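Local coordinates for protein phospho-2-dehydro-3-deoxyheptonate aldolase (PDB 3TQK) that probably catalyses the stereospecific condensation of phosphoenolpyruvate with D-erythrose 4-phosphate to give DAHP, the first step of chorismate biosynthesis, at residues A[81-86]-A[339-344]; A[104-109]-A[114-119]; A[206-211]-A[216-221]. One frame throughout, in Å; residues are numbered along the deposited sequence.

Contact 1. Residues A[81-86]-A[339-344]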
loop_
_atom_site.group_PDB
_atom_site.type_symbol
_atom_site.label_atom_id
_atom_site.label_comp_id
_atom_site.label_asym_id
_atom_site.label_seq_id
_atom_site.Cartn_x
_atom_site.Cartn_y
_atom_site.Cartn_z
ATOM N N HIS A 81 9.168 -27.600 22.156
ATOM C CA HIS A 81 9.238 -26.233 22.681
ATOM C C HIS A 81 10.642 -25.795 23.151
ATOM O O HIS A 81 10.910 -24.595 23.273
ATOM C CB HIS A 81 8.223 -26.045 23.814
ATOM C CG HIS A 81 8.642 -26.680 25.097
ATOM N ND1 HIS A 81 8.375 -27.999 25.397
ATOM C CD2 HIS A 81 9.335 -26.187 26.151
ATOM C CE1 HIS A 81 8.876 -28.288 26.585
ATOM N NE2 HIS A 81 9.460 -27.204 27.066
ATOM N N LYS A 82 11.517 -26.755 23.431
ATOM C CA LYS A 82 12.906 -26.433 23.758
ATOM C C LYS A 82 13.684 -25.958 22.522
ATOM O O LYS A 82 14.683 -25.241 22.657
ATOM C CB LYS A 82 13.622 -27.632 24.387
ATOM C CG LYS A 82 13.004 -28.077 25.710
ATOM C CD LYS A 82 13.775 -29.233 26.342
ATOM C CE LYS A 82 12.839 -30.287 26.937
ATOM N NZ LYS A 82 13.592 -31.475 27.476
ATOM N N ASP A 83 13.206 -26.351 21.335
ATOM C CA ASP A 83 13.890 -26.092 20.062
ATOM C C ASP A 83 13.182 -25.107 19.144
ATOM O O ASP A 83 13.817 -24.462 18.323
ATOM C CB ASP A 83 14.064 -27.415 19.320
ATOM C CG ASP A 83 14.884 -28.402 20.105
ATOM O OD1 ASP A 83 15.891 -27.955 20.687
ATOM O OD2 ASP A 83 14.540 -29.606 20.147
ATOM N N ILE A 84 11.873 -24.980 19.307
ATOM C CA ILE A 84 11.020 -24.306 18.337
ATOM C C ILE A 84 9.951 -23.497 19.054
ATOM O O ILE A 84 9.367 -23.979 20.016
ATOM C CB ILE A 84 10.318 -25.378 17.476
ATOM C CG1 ILE A 84 11.184 -25.786 16.298
ATOM C CG2 ILE A 84 9.014 -24.895 16.933
ATOM C CD1 ILE A 84 10.553 -26.957 15.537
ATOM N N LEU A 85 9.694 -22.278 18.587
ATOM C CA LEU A 85 8.523 -21.521 19.031
ATOM C C LEU A 85 7.468 -21.614 17.930
ATOM O O LEU A 85 7.677 -21.102 16.828
ATOM C CB LEU A 85 8.868 -20.061 19.313
ATOM C CG LEU A 85 7.705 -19.174 19.783
ATOM C CD1 LEU A 85 7.112 -19.669 21.113
ATOM C CD2 LEU A 85 8.135 -17.712 19.904
ATOM N N ILE A 86 6.359 -22.294 18.228
ATOM C CA ILE A 86 5.275 -22.490 17.274
ATOM C C ILE A 86 4.272 -21.373 17.439
ATOM O O ILE A 86 3.803 -21.106 18.553
ATOM C CB ILE A 86 4.567 -23.851 17.455
ATOM C CG1 ILE A 86 5.498 -24.989 17.030
ATOM C CG2 ILE A 86 3.302 -23.906 16.614
ATOM C CD1 ILE A 86 5.067 -26.343 17.488
ATOM N N GLU A 339 15.706 -30.841 14.838
ATOM C CA GLU A 339 17.025 -31.443 14.665
ATOM C C GLU A 339 18.040 -30.382 14.257
ATOM O O GLU A 339 19.149 -30.352 14.783
ATOM C CB GLU A 339 17.017 -32.566 13.623
ATOM C CG GLU A 339 18.248 -33.470 13.753
ATOM C CD GLU A 339 18.410 -34.480 12.623
ATOM O OE1 GLU A 339 17.798 -34.321 11.539
ATOM O OE2 GLU A 339 19.174 -35.449 12.825
ATOM N N ALA A 340 17.656 -29.531 13.308
ATOM C CA ALA A 340 18.495 -28.422 12.871
ATOM C C ALA A 340 18.986 -27.587 14.049
ATOM O O ALA A 340 20.162 -27.236 14.106
ATOM C CB ALA A 340 17.734 -27.535 11.891
ATOM N N VAL A 341 18.086 -27.269 14.978
ATOM C CA VAL A 341 18.434 -26.475 16.151
ATOM C C VAL A 341 19.354 -27.264 17.088
ATOM O O VAL A 341 20.344 -26.722 17.589
ATOM C CB VAL A 341 17.181 -25.994 16.914
ATOM C CG1 VAL A 341 17.564 -25.344 18.253
ATOM C CG2 VAL A 341 16.389 -25.015 16.060
ATOM N N GLN A 342 19.057 -28.540 17.308
ATOM C CA GLN A 342 19.904 -29.354 18.190
ATOM C C GLN A 342 21.368 -29.374 17.709
ATOM O O GLN A 342 22.291 -29.227 18.512
ATOM C CB GLN A 342 19.343 -30.771 18.337
ATOM C CG GLN A 342 18.034 -30.809 19.127
ATOM C CD GLN A 342 17.198 -32.046 18.852
ATOM O OE1 GLN A 342 17.708 -33.058 18.395
ATOM N NE2 GLN A 342 15.908 -31.966 19.138
ATOM N N VAL A 343 21.565 -29.511 16.399
ATOM C CA VAL A 343 22.901 -29.517 15.816
ATOM C C VAL A 343 23.521 -28.122 15.850
ATOM O O VAL A 343 24.738 -27.966 16.002
ATOM C CB VAL A 343 22.874 -30.055 14.371
ATOM C CG1 VAL A 343 24.226 -29.866 13.685
ATOM C CG2 VAL A 343 22.485 -31.531 14.365
ATOM N N ARG A 344 22.681 -27.103 15.716
ATOM C CA ARG A 344 23.147 -25.735 15.831
ATOM C C ARG A 344 23.840 -25.523 17.178
ATOM O O ARG A 344 24.886 -24.886 17.233
ATOM C CB ARG A 344 21.989 -24.750 15.671
ATOM C CG ARG A 344 22.404 -23.314 15.720
ATOM C CD ARG A 344 21.210 -22.410 15.803
ATOM N NE ARG A 344 20.849 -21.831 14.516
ATOM C CZ ARG A 344 19.822 -21.014 14.330
ATOM N NH1 ARG A 344 19.027 -20.689 15.342
ATOM N NH2 ARG A 344 19.584 -20.520 13.116
#
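D83 and Q342 each set CG beside their own backbone N (chi1 -60° and -69°), and Q342 then runs on extended, which carries its amide across to the aspartate at about a right angle. Q342 NE2 donates to D83 OD2 over 2.9 Å. The bond is nearly straight (171°) and lies in the plane of the amide, yet it reaches the oxygen from above the carboxylate plane. A glutamine suits this exposed helix position because it is long and flexible enough to bring an N-H to a buried acid. OD1 of the same carboxylate pairs with R345 in a salt bridge, so the two oxygens have separate partners, and the arginine probably stabilises the negative charge.

One helix position earlier, V341 faces the loop with both methyls. Its CG2 packs 3.5 Å from D83 O, while CG1 lies 3.9 Å from D83 OD1. The same compact side chain also touches V51, which fits a branched residue lying between helix and sheet. On the strand side, I84 extends the apolar seam to L334 and L337, further back in the same helix. The C-terminal end of helix 327-344 thus meets the N-terminal ends of strands 51-56 and 84-89, in the last helix of a (beta/alpha)8 TIM barrel, which returns to the first strands and closes the ring.

Contact 2. Residues A[104-109]-A[114-119]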
loop_
_atom_site.group_PDB
_atom_site.type_symbol
_atom_site.label_atom_id
_atom_site.label_comp_id
_atom_site.label_asym_id
_atom_site.label_seq_id
_atom_site.Cartn_x
_atom_site.Cartn_y
_atom_site.Cartn_z
ATOM N N PHE A 104 -11.926 -14.036 4.793
ATOM C CA PHE A 104 -12.956 -14.314 5.785
ATOM C C PHE A 104 -13.537 -13.040 6.406
ATOM O O PHE A 104 -14.723 -12.975 6.691
ATOM C CB PHE A 104 -12.399 -15.235 6.881
ATOM C CG PHE A 104 -13.428 -15.683 7.888
ATOM C CD1 PHE A 104 -13.459 -15.128 9.161
ATOM C CD2 PHE A 104 -14.364 -16.647 7.561
ATOM C CE1 PHE A 104 -14.399 -15.535 10.098
ATOM C CE2 PHE A 104 -15.324 -17.053 8.490
ATOM C CZ PHE A 104 -15.337 -16.492 9.765
ATOM N N ILE A 105 -12.708 -12.035 6.621
ATOM C CA ILE A 105 -13.223 -10.762 7.125
ATOM C C ILE A 105 -14.156 -10.096 6.107
ATOM O O ILE A 105 -15.229 -9.626 6.463
ATOM C CB ILE A 105 -12.073 -9.813 7.563
ATOM C CG1 ILE A 105 -11.474 -10.320 8.882
ATOM C CG2 ILE A 105 -12.561 -8.394 7.731
ATOM C CD1 ILE A 105 -10.193 -9.577 9.322
ATOM N N ASN A 106 -13.752 -10.074 4.844
ATOM C CA ASN A 106 -14.521 -9.379 3.810
ATOM C C ASN A 106 -15.836 -10.083 3.499
ATOM O O ASN A 106 -16.836 -9.432 3.210
ATOM C CB ASN A 106 -13.691 -9.235 2.525
ATOM C CG ASN A 106 -14.340 -8.301 1.497
ATOM O OD1 ASN A 106 -14.368 -7.092 1.689
ATOM N ND2 ASN A 106 -14.843 -8.863 0.402
ATOM N N ASP A 107 -15.833 -11.410 3.565
ATOM C CA ASP A 107 -16.988 -12.183 3.142
ATOM C C ASP A 107 -16.975 -13.558 3.819
ATOM O O ASP A 107 -16.711 -14.568 3.157
ATOM C CB ASP A 107 -16.959 -12.290 1.620
ATOM C CG ASP A 107 -18.171 -12.973 1.042
ATOM O OD1 ASP A 107 -19.287 -12.884 1.605
ATOM O OD2 ASP A 107 -17.996 -13.585 -0.020
ATOM N N PRO A 108 -17.256 -13.597 5.148
ATOM C CA PRO A 108 -17.160 -14.830 5.943
ATOM C C PRO A 108 -18.059 -15.957 5.463
ATOM O O PRO A 108 -17.678 -17.120 5.552
ATOM C CB PRO A 108 -17.597 -14.379 7.344
ATOM C CG PRO A 108 -18.396 -13.166 7.120
ATOM C CD PRO A 108 -17.740 -12.479 5.981
ATOM N N ASP A 109 -19.243 -15.613 4.961
ATOM C CA ASP A 109 -20.205 -16.614 4.502
ATOM C C ASP A 109 -19.940 -17.111 3.079
ATOM O O ASP A 109 -20.693 -17.927 2.558
ATOM C CB ASP A 109 -21.627 -16.060 4.642
ATOM C CG ASP A 109 -22.073 -15.975 6.095
ATOM O OD1 ASP A 109 -21.527 -16.716 6.933
ATOM O OD2 ASP A 109 -22.963 -15.170 6.414
ATOM N N TYR A 114 -20.861 -10.148 1.871
ATOM C CA TYR A 114 -19.935 -9.120 2.354
ATOM C C TYR A 114 -20.231 -8.646 3.777
ATOM O O TYR A 114 -20.182 -7.453 4.077
ATOM C CB TYR A 114 -19.877 -7.934 1.380
ATOM C CG TYR A 114 -19.413 -8.328 -0.004
ATOM C CD1 TYR A 114 -18.080 -8.665 -0.234
ATOM C CD2 TYR A 114 -20.298 -8.377 -1.082
ATOM C CE1 TYR A 114 -17.635 -9.027 -1.499
ATOM C CE2 TYR A 114 -19.862 -8.741 -2.350
ATOM C CZ TYR A 114 -18.527 -9.064 -2.545
ATOM O OH TYR A 114 -18.069 -9.432 -3.784
ATOM N N ASN A 115 -20.491 -9.598 4.667
ATOM C CA ASN A 115 -20.884 -9.288 6.033
ATOM C C ASN A 115 -19.633 -9.058 6.851
ATOM O O ASN A 115 -19.201 -9.921 7.624
ATOM C CB ASN A 115 -21.720 -10.426 6.613
ATOM C CG ASN A 115 -22.582 -9.989 7.793
ATOM O OD1 ASN A 115 -22.283 -9.004 8.475
ATOM N ND2 ASN A 115 -23.669 -10.728 8.029
ATOM N N ILE A 116 -19.057 -7.875 6.666
ATOM C CA ILE A 116 -17.778 -7.570 7.260
ATOM C C ILE A 116 -17.887 -7.528 8.773
ATOM O O ILE A 116 -16.986 -7.972 9.454
ATOM C CB ILE A 116 -17.153 -6.269 6.692
ATOM C CG1 ILE A 116 -16.935 -6.412 5.181
ATOM C CG2 ILE A 116 -15.817 -5.966 7.380
ATOM C CD1 ILE A 116 -16.589 -5.121 4.455
ATOM N N ASN A 117 -18.998 -7.030 9.311
ATOM C CA ASN A 117 -19.158 -7.004 10.778
ATOM C C ASN A 117 -19.085 -8.421 11.349
ATOM O O ASN A 117 -18.389 -8.664 12.329
ATOM C CB ASN A 117 -20.456 -6.312 11.172
ATOM C CG ASN A 117 -20.413 -4.824 10.932
ATOM O OD1 ASN A 117 -19.706 -4.103 11.624
ATOM N ND2 ASN A 117 -21.185 -4.349 9.953
ATOM N N LYS A 118 -19.784 -9.354 10.700
ATOM C CA LYS A 118 -19.753 -10.760 11.101
ATOM C C LYS A 118 -18.331 -11.316 11.013
ATOM O O LYS A 118 -17.848 -11.985 11.928
ATOM C CB LYS A 118 -20.697 -11.587 10.230
ATOM C CG LYS A 118 -20.847 -13.030 10.675
ATOM C CD LYS A 118 -22.008 -13.699 9.954
ATOM C CE LYS A 118 -21.878 -15.200 9.984
ATOM N NZ LYS A 118 -23.041 -15.873 9.351
ATOM N N GLY A 119 -17.663 -11.008 9.908
ATOM C CA GLY A 119 -16.288 -11.403 9.691
ATOM C C GLY A 119 -15.395 -10.967 10.823
ATOM O O GLY A 119 -14.644 -11.778 11.374
HETATM O O HOH W 1 -20.279 -12.547 4.104
HETATM O O HOH W 2 -23.872 -12.847 6.032
#
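D109 and K118 close a tight loop over the first turn of helix 116-132, at the end of the loop that follows strand 84-89 of the TIM barrel, with N115 as the N-cap. The charged contact comes first: K118, with CG anti to its backbone N (chi1 -173°) and an extended chain, reaches across the aspartate at about a right angle. Its NZ stands 3.0 Å from both OD1 and OD2 of D109, and each oxygen offers its syn lone pair, a two-pronged salt bridge for which a long lysine is well fitted.

Among the hydrogen bonds, Y114 N donates to D107 OD1 (3.2 Å, 161°), approaching from above the carboxylate plane. D107 OD2 takes N112 N, so this buried acid gathers amides from the turn and from Y114, just ahead of the N-cap. A water that donates to D107 OD1 also accepts from N115 N at 3.0 Å, tying both segments together. At the cap itself, N115 OD1 receives a weak bond from K118 N, the usual role of a short amide side chain at a helix start.

Where the backbones run close, two CA-H...O contacts form: I116 CA to I105 O (3.4 Å) and Y114 CA to N106 O (3.2 Å). At G119 a CB would point at the other segment; its absence lets CA come to 3.7 Å from F104 O.

Van der Waals packing completes the contact. I105 and I116 meet through their CG2 methyls; I116 also touches I217 of the second subunit, and H205 of that subunit stacks on the Y114 ring. P108, a rigid ring in the bend, rests CG 3.6 Å from G119 N, while its CB lies over one face of the F104 ring, offset toward the rim.

Contact 3. Residues A[206-211]-A[216-221]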
loop_
_atom_site.group_PDB
_atom_site.type_symbol
_atom_site.label_atom_id
_atom_site.label_comp_id
_atom_site.label_asym_id
_atom_site.label_seq_id
_atom_site.Cartn_x
_atom_site.Cartn_y
_atom_site.Cartn_z
ATOM N N PHE A 206 0.695 9.615 12.176
ATOM C CA PHE A 206 -0.123 9.217 11.027
ATOM C C PHE A 206 -1.591 9.092 11.384
ATOM O O PHE A 206 -1.939 8.995 12.550
ATOM C CB PHE A 206 0.389 7.906 10.431
ATOM C CG PHE A 206 -0.010 6.658 11.198
ATOM C CD1 PHE A 206 0.548 6.360 12.426
ATOM C CD2 PHE A 206 -0.896 5.753 10.649
ATOM C CE1 PHE A 206 0.197 5.200 13.100
ATOM C CE2 PHE A 206 -1.233 4.594 11.307
ATOM C CZ PHE A 206 -0.690 4.323 12.538
ATOM N N LEU A 207 -2.439 9.089 10.360
ATOM C CA LEU A 207 -3.864 8.978 10.535
ATOM C C LEU A 207 -4.288 7.515 10.643
ATOM O O LEU A 207 -3.899 6.676 9.810
ATOM C CB LEU A 207 -4.562 9.669 9.383
ATOM C CG LEU A 207 -4.209 11.153 9.257
ATOM C CD1 LEU A 207 -4.755 11.720 7.947
ATOM C CD2 LEU A 207 -4.710 11.944 10.461
ATOM N N SER A 208 -5.059 7.210 11.685
ATOM C CA SER A 208 -5.532 5.855 11.941
ATOM C C SER A 208 -6.897 5.956 12.580
ATOM O O SER A 208 -7.547 6.995 12.476
ATOM C CB SER A 208 -4.567 5.094 12.851
ATOM O OG SER A 208 -4.855 3.693 12.853
ATOM N N THR A 209 -7.340 4.881 13.225
ATOM C CA THR A 209 -8.666 4.843 13.822
ATOM C C THR A 209 -8.605 4.312 15.255
ATOM O O THR A 209 -7.708 3.535 15.599
ATOM C CB THR A 209 -9.682 4.006 12.964
ATOM O OG1 THR A 209 -9.270 2.631 12.900
ATOM C CG2 THR A 209 -9.794 4.577 11.536
ATOM N N THR A 210 -9.555 4.757 16.074
ATOM C CA THR A 210 -9.637 4.391 17.479
ATOM C C THR A 210 -10.543 3.178 17.692
ATOM O O THR A 210 -11.254 2.740 16.793
ATOM C CB THR A 210 -10.249 5.534 18.298
ATOM O OG1 THR A 210 -11.613 5.697 17.898
ATOM C CG2 THR A 210 -9.483 6.852 18.107
ATOM N N LYS A 211 -10.555 2.658 18.908
ATOM C CA LYS A 211 -11.444 1.539 19.228
ATOM C C LYS A 211 -12.901 1.990 19.227
ATOM O O LYS A 211 -13.797 1.180 19.022
ATOM C CB LYS A 211 -11.052 0.888 20.561
ATOM C CG LYS A 211 -9.789 0.030 20.438
ATOM C CD LYS A 211 -9.259 -0.420 21.787
ATOM C CE LYS A 211 -7.962 -1.211 21.654
ATOM N NZ LYS A 211 -6.806 -0.442 21.112
ATOM N N ALA A 216 -8.379 9.522 14.019
ATOM C CA ALA A 216 -7.502 10.191 14.976
ATOM C C ALA A 216 -6.098 10.273 14.429
ATOM O O ALA A 216 -5.747 9.523 13.515
ATOM C CB ALA A 216 -7.476 9.429 16.299
ATOM N N ILE A 217 -5.289 11.167 15.002
ATOM C CA ILE A 217 -3.849 11.188 14.739
ATOM C C ILE A 217 -3.173 10.269 15.763
ATOM O O ILE A 217 -3.465 10.357 16.962
ATOM C CB ILE A 217 -3.273 12.616 14.869
ATOM C CG1 ILE A 217 -3.848 13.537 13.793
ATOM C CG2 ILE A 217 -1.744 12.614 14.800
ATOM C CD1 ILE A 217 -3.700 15.030 14.134
ATOM N N PHE A 218 -2.290 9.385 15.301
ATOM C CA PHE A 218 -1.533 8.507 16.189
ATOM C C PHE A 218 -0.044 8.893 16.163
ATOM O O PHE A 218 0.556 8.953 15.093
ATOM C CB PHE A 218 -1.676 7.044 15.750
ATOM C CG PHE A 218 -2.931 6.340 16.241
ATOM C CD1 PHE A 218 -4.066 7.028 16.624
ATOM C CD2 PHE A 218 -2.965 4.948 16.262
ATOM C CE1 PHE A 218 -5.212 6.350 17.061
ATOM C CE2 PHE A 218 -4.097 4.259 16.682
ATOM C CZ PHE A 218 -5.236 4.980 17.088
ATOM N N ALA A 219 0.528 9.185 17.332
ATOM C CA ALA A 219 1.964 9.343 17.492
ATOM C C ALA A 219 2.534 8.034 18.003
ATOM O O ALA A 219 2.221 7.613 19.121
ATOM C CB ALA A 219 2.303 10.496 18.475
ATOM N N THR A 220 3.371 7.397 17.192
ATOM C CA THR A 220 3.939 6.110 17.548
ATOM C C THR A 220 5.331 6.242 18.130
ATOM O O THR A 220 5.968 7.291 18.022
ATOM C CB THR A 220 4.004 5.160 16.341
ATOM O OG1 THR A 220 5.008 5.604 15.422
ATOM C CG2 THR A 220 2.656 5.071 15.650
ATOM N N LYS A 221 5.789 5.145 18.729
ATOM C CA LYS A 221 7.101 5.040 19.370
ATOM C C LYS A 221 8.155 4.406 18.481
ATOM O O LYS A 221 9.352 4.536 18.745
ATOM C CB LYS A 221 6.976 4.201 20.651
ATOM C CG LYS A 221 6.681 5.047 21.892
ATOM C CD LYS A 221 5.564 4.478 22.775
ATOM C CE LYS A 221 6.053 3.416 23.744
ATOM N NZ LYS A 221 5.077 3.238 24.879
#
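F206 opens the ladder against F218, exchanging two backbone bonds: F206 N to F218 O (3.0 Å) and F218 N to F206 O (2.8 Å). With CG between its own backbone N and carbonyl carbon (chi1 78°), the F206 ring swings toward the second strand. There CE1 lies 3.7 Å from F218 CB, and the T220 methyl CG2 meets the ring edge at 3.5 Å. The flat ring also packs on V168 and E171 of helix 167-173.

L207 turns to the other face, where its CD2 touches I217 CG1 at 3.8 Å in a non-hydrogen-bonded antiparallel pair. This is a beta hairpin, strongly twisted, its short segments 206-209 and 216-220 running at 115° where flat antiparallel strands would give 180°. Its second strand also pairs antiparallel with a strand of the second subunit, carrying the sheet across the interface.

S208 N donates to A216 O, and A216 N returns a bond to S208 O. Small enough to lie under an aromatic, S208 sets CB 3.9 Å from the centroid of the F218 ring in a CH-pi contact. T209 anchors its hydroxyl on V144 O; its carbonyl oxygen, which accepts from Q148 NE2, also lies near F218 CZ. T210 CG2 rests 3.7 Å from the small A216 CB, while its OG1 pairs with S212 OG.

Contact 1 lies at the N-terminal ends of the barrel strands, away from the manganese held by C58, H266, E299 and D322. Contacts 2 and 3 sit across the chain's centre from it, each with its centre 38 Å from that of contact 1, and both are nested within the long span of chain that contact 1 closes. Contact 2 is the nearer to the metal: the F104 side chain is about 13 Å from the manganese and about 11 Å from that of C58. Contacts 2 and 3 do not touch within one chain (nearest atoms about 11 Å apart), but in the dimer I217 from contact 3 of the second subunit packs on I116 and N117 of contact 2.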